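Uncharacterized protein (Bacillus thuringiensis serovar kurstaki, PDB 4XHO) is of unknown function but probably belongs to the actin-like ATPases, binding ATP with magnesium in a cleft between its domains. Local coordinates at residues K21-F26 / E398-T403. The protein carries 2 engineered substitutions. Numbering follows the deposited sequence.
With ATP (adenosine-5'-triphosphate), chain B.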
loop_
_atom_site.group_PDB
_atom_site.type_symbol
_atom_site.label_atom_id
_atom_site.label_comp_id
_atom_site.label_asym_id
_atom_site.label_seq_id
_atom_site.Cartn_x
_atom_site.Cartn_y
_atom_site.Cartn_z
ATOM N N LYS A 21 3.804 4.806 -1.137
ATOM C CA LYS A 21 4.382 3.852 -0.192
ATOM C C LYS A 21 4.802 2.508 -0.765
ATOM O O LYS A 21 4.462 2.123 -1.885
ATOM C CB LYS A 21 3.417 3.621 0.970
ATOM C CG LYS A 21 1.947 3.895 0.672
ATOM C CD LYS A 21 1.144 3.977 1.983
ATOM C CE LYS A 21 -0.369 4.104 1.754
ATOM N NZ LYS A 21 -0.776 5.400 1.131
ATOM N N ALA A 22 5.604 1.807 0.020
ATOM C CA ALA A 22 5.942 0.422 -0.268
ATOM C C ALA A 22 5.073 -0.443 0.611
ATOM O O ALA A 22 5.224 -0.411 1.817
ATOM C CB ALA A 22 7.394 0.159 -0.003
ATOM N N LYS A 23 4.150 -1.198 0.030
ATOM C CA LYS A 23 3.311 -2.080 0.837
ATOM C C LYS A 23 3.748 -3.544 0.782
ATOM O O LYS A 23 4.146 -4.059 -0.272
ATOM C CB LYS A 23 1.871 -1.966 0.402
ATOM C CG LYS A 23 1.371 -0.534 0.325
ATOM C CD LYS A 23 -0.134 -0.492 0.492
ATOM C CE LYS A 23 -0.775 0.171 -0.686
ATOM N NZ LYS A 23 -2.237 0.039 -0.597
ATOM N N ILE A 24 3.662 -4.209 1.931
ATOM C CA ILE A 24 3.965 -5.632 2.041
ATOM C C ILE A 24 2.871 -6.394 2.801
ATOM O O ILE A 24 2.370 -5.926 3.831
ATOM C CB ILE A 24 5.322 -5.841 2.732
ATOM C CG1 ILE A 24 5.680 -7.325 2.800
ATOM C CG2 ILE A 24 5.308 -5.242 4.112
ATOM C CD1 ILE A 24 7.044 -7.587 3.446
ATOM N N SER A 25 2.465 -7.540 2.263
ATOM C CA SER A 25 1.647 -8.509 3.010
ATOM C C SER A 25 2.458 -9.797 3.097
ATOM O O SER A 25 2.997 -10.246 2.094
ATOM C CB SER A 25 0.296 -8.762 2.335
ATOM O OG SER A 25 -0.475 -7.571 2.257
ATOM N N PHE A 26 2.571 -10.368 4.292
ATOM C CA PHE A 26 3.388 -11.565 4.509
ATOM C C PHE A 26 2.728 -12.489 5.535
ATOM O O PHE A 26 1.888 -12.052 6.323
ATOM C CB PHE A 26 4.796 -11.181 4.993
ATOM C CG PHE A 26 4.802 -10.519 6.350
ATOM C CD1 PHE A 26 4.477 -9.171 6.487
ATOM C CD2 PHE A 26 5.092 -11.243 7.488
ATOM C CE1 PHE A 26 4.453 -8.566 7.732
ATOM C CE2 PHE A 26 5.069 -10.647 8.736
ATOM C CZ PHE A 26 4.744 -9.307 8.860
ATOM N N GLU A 398 -9.330 -4.736 4.895
ATOM C CA GLU A 398 -8.073 -5.070 4.240
ATOM C C GLU A 398 -8.070 -4.614 2.780
ATOM O O GLU A 398 -7.319 -5.123 1.951
ATOM C CB GLU A 398 -7.798 -6.572 4.368
ATOM C CG GLU A 398 -7.139 -6.957 5.723
ATOM C CD GLU A 398 -5.743 -6.300 5.931
ATOM O OE1 GLU A 398 -4.720 -6.782 5.357
ATOM O OE2 GLU A 398 -5.669 -5.297 6.679
ATOM N N SER A 399 -8.887 -3.614 2.478
ATOM C CA SER A 399 -9.017 -3.140 1.109
ATOM C C SER A 399 -7.768 -2.449 0.579
ATOM O O SER A 399 -7.405 -2.625 -0.575
ATOM C CB SER A 399 -10.206 -2.200 0.999
ATOM O OG SER A 399 -10.481 -1.905 -0.348
ATOM N N ALA A 400 -7.101 -1.668 1.419
ATOM C CA ALA A 400 -5.873 -0.992 0.988
ATOM C C ALA A 400 -4.750 -1.973 0.602
ATOM O O ALA A 400 -3.978 -1.695 -0.318
ATOM C CB ALA A 400 -5.387 -0.036 2.065
ATOM N N TYR A 401 -4.689 -3.123 1.273
ATOM C CA TYR A 401 -3.649 -4.104 1.004
ATOM C C TYR A 401 -4.061 -5.152 -0.016
ATOM O O TYR A 401 -3.410 -6.177 -0.140
ATOM C CB TYR A 401 -3.214 -4.768 2.301
ATOM C CG TYR A 401 -2.426 -3.792 3.118
ATOM C CD1 TYR A 401 -1.095 -3.560 2.821
ATOM C CD2 TYR A 401 -3.020 -3.025 4.103
ATOM C CE1 TYR A 401 -0.367 -2.640 3.507
ATOM C CE2 TYR A 401 -2.288 -2.081 4.797
ATOM C CZ TYR A 401 -0.959 -1.901 4.498
ATOM O OH TYR A 401 -0.179 -0.984 5.168
ATOM N N PHE A 402 -5.111 -4.873 -0.776
ATOM C CA PHE A 402 -5.653 -5.848 -1.716
ATOM C C PHE A 402 -4.617 -6.406 -2.687
ATOM O O PHE A 402 -4.420 -7.618 -2.783
ATOM C CB PHE A 402 -6.791 -5.219 -2.505
ATOM C CG PHE A 402 -7.432 -6.154 -3.459
ATOM C CD1 PHE A 402 -8.467 -6.973 -3.051
ATOM C CD2 PHE A 402 -6.997 -6.231 -4.770
ATOM C CE1 PHE A 402 -9.059 -7.846 -3.938
ATOM C CE2 PHE A 402 -7.583 -7.103 -5.653
ATOM C CZ PHE A 402 -8.617 -7.914 -5.230
ATOM N N THR A 403 -3.962 -5.524 -3.424
ATOM C CA THR A 403 -2.910 -5.952 -4.333
ATOM C C THR A 403 -1.739 -6.715 -3.642
ATOM O O THR A 403 -1.261 -7.717 -4.178
ATOM C CB THR A 403 -2.346 -4.746 -5.086
ATOM O OG1 THR A 403 -3.405 -4.138 -5.821
ATOM C CG2 THR A 403 -1.227 -5.172 -6.042
HETATM P PG ATP B . -1.025 4.732 -4.817
HETATM O O1G ATP B . -0.980 6.194 -5.201
HETATM O O2G ATP B . 0.327 4.087 -4.569
HETATM O O3G ATP B . -1.992 3.903 -5.645
HETATM P PB ATP B . -1.507 3.703 -2.180
HETATM O O1B ATP B . -0.345 4.125 -1.321
HETATM O O2B ATP B . -1.638 2.300 -2.734
HETATM O O3B ATP B . -1.727 4.751 -3.376
HETATM P PA ATP B . -3.793 3.253 -0.561
HETATM O O1A ATP B . -2.981 2.459 0.444
HETATM O O2A ATP B . -4.617 2.543 -1.594
HETATM O O3A ATP B . -2.821 4.214 -1.393
HETATM O "O5'" ATP B . -4.727 4.321 0.184
HETATM C "C5'" ATP B . -5.419 5.307 -0.574
HETATM C "C4'" ATP B . -6.094 6.266 0.394
HETATM O "O4'" ATP B . -6.940 5.573 1.325
HETATM C "C3'" ATP B . -5.029 6.980 1.205
HETATM O "O3'" ATP B . -5.373 8.363 1.285
HETATM C "C2'" ATP B . -5.101 6.311 2.564
HETATM O "O2'" ATP B . -4.610 7.163 3.598
HETATM C "C1'" ATP B . -6.582 5.981 2.650
HETATM N N9 ATP B . -6.918 4.909 3.607
HETATM C C8 ATP B . -6.284 3.737 3.753
HETATM N N7 ATP B . -6.869 2.974 4.716
HETATM C C5 ATP B . -7.896 3.678 5.209
HETATM C C6 ATP B . -8.926 3.459 6.248
HETATM N N6 ATP B . -8.957 2.314 6.960
HETATM N N1 ATP B . -9.822 4.439 6.455
HETATM C C2 ATP B . -9.789 5.585 5.746
HETATM N N3 ATP B . -8.891 5.857 4.784
HETATM C C4 ATP B . -7.928 4.955 4.477
#
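Lys23 reaches from strand 21-27 to Ala400 in the turn just before the helix beginning at 402, and its ammonium group connects that turn to the nucleotide. Among the polar contacts, NZ of Lys23 gives one hydrogen bond to Ala400 O. A second runs from Lys23 NZ to ATP O1A on the α-phosphate, 2.7 Å long. CG of Lys23 stands beside its own backbone N (chi1 -51°), and a bend further out (chi3 -123°) brings NZ between Ala400 O and the phosphate. Two residues earlier, Lys21 NZ bonds to ATP O1B at 2.8 Å, with a weaker link to the bridging O3A.

The apolar part belongs to Tyr401, at the N-cap position. Its ring crosses the lysine chain at a slant, Lys23 CD lying 3.7 Å from Tyr401 CE1 and Lys23 CB 3.9 Å from the same atom. Lys23 NZ sits 5.3 Å from the ring centroid, too far for more than a weak cation-pi attraction. Ser25 OG lies near Tyr401 CB, 3.9 Å away, while its hydrogen bonds go to Ser404 and Ser35; Ser404 also bonds Tyr401 O, so the Ser404 hydroxyl ties Ser25 of the strand to Tyr401 before the helix.

Within the loop, a type I turn from Ser399 to Phe402 is closed by Phe402 N to Ser399 O, 3.2 Å. Ile24 points the other way, against helix 123-140.

The hairpin of strands 13-17 and 21-27 beside bound phosphates is consistent with an actin-like fold and illustrates how alternate strand residues can serve a ligand. Two lysines probably offset the negative charge of the phosphates alongside the magnesium ion, and the Lys23 ammonium is hydrogen-bonded to both the phosphate and the turn that leads into the helix, so strand, turn and nucleotide are held together at one charged group.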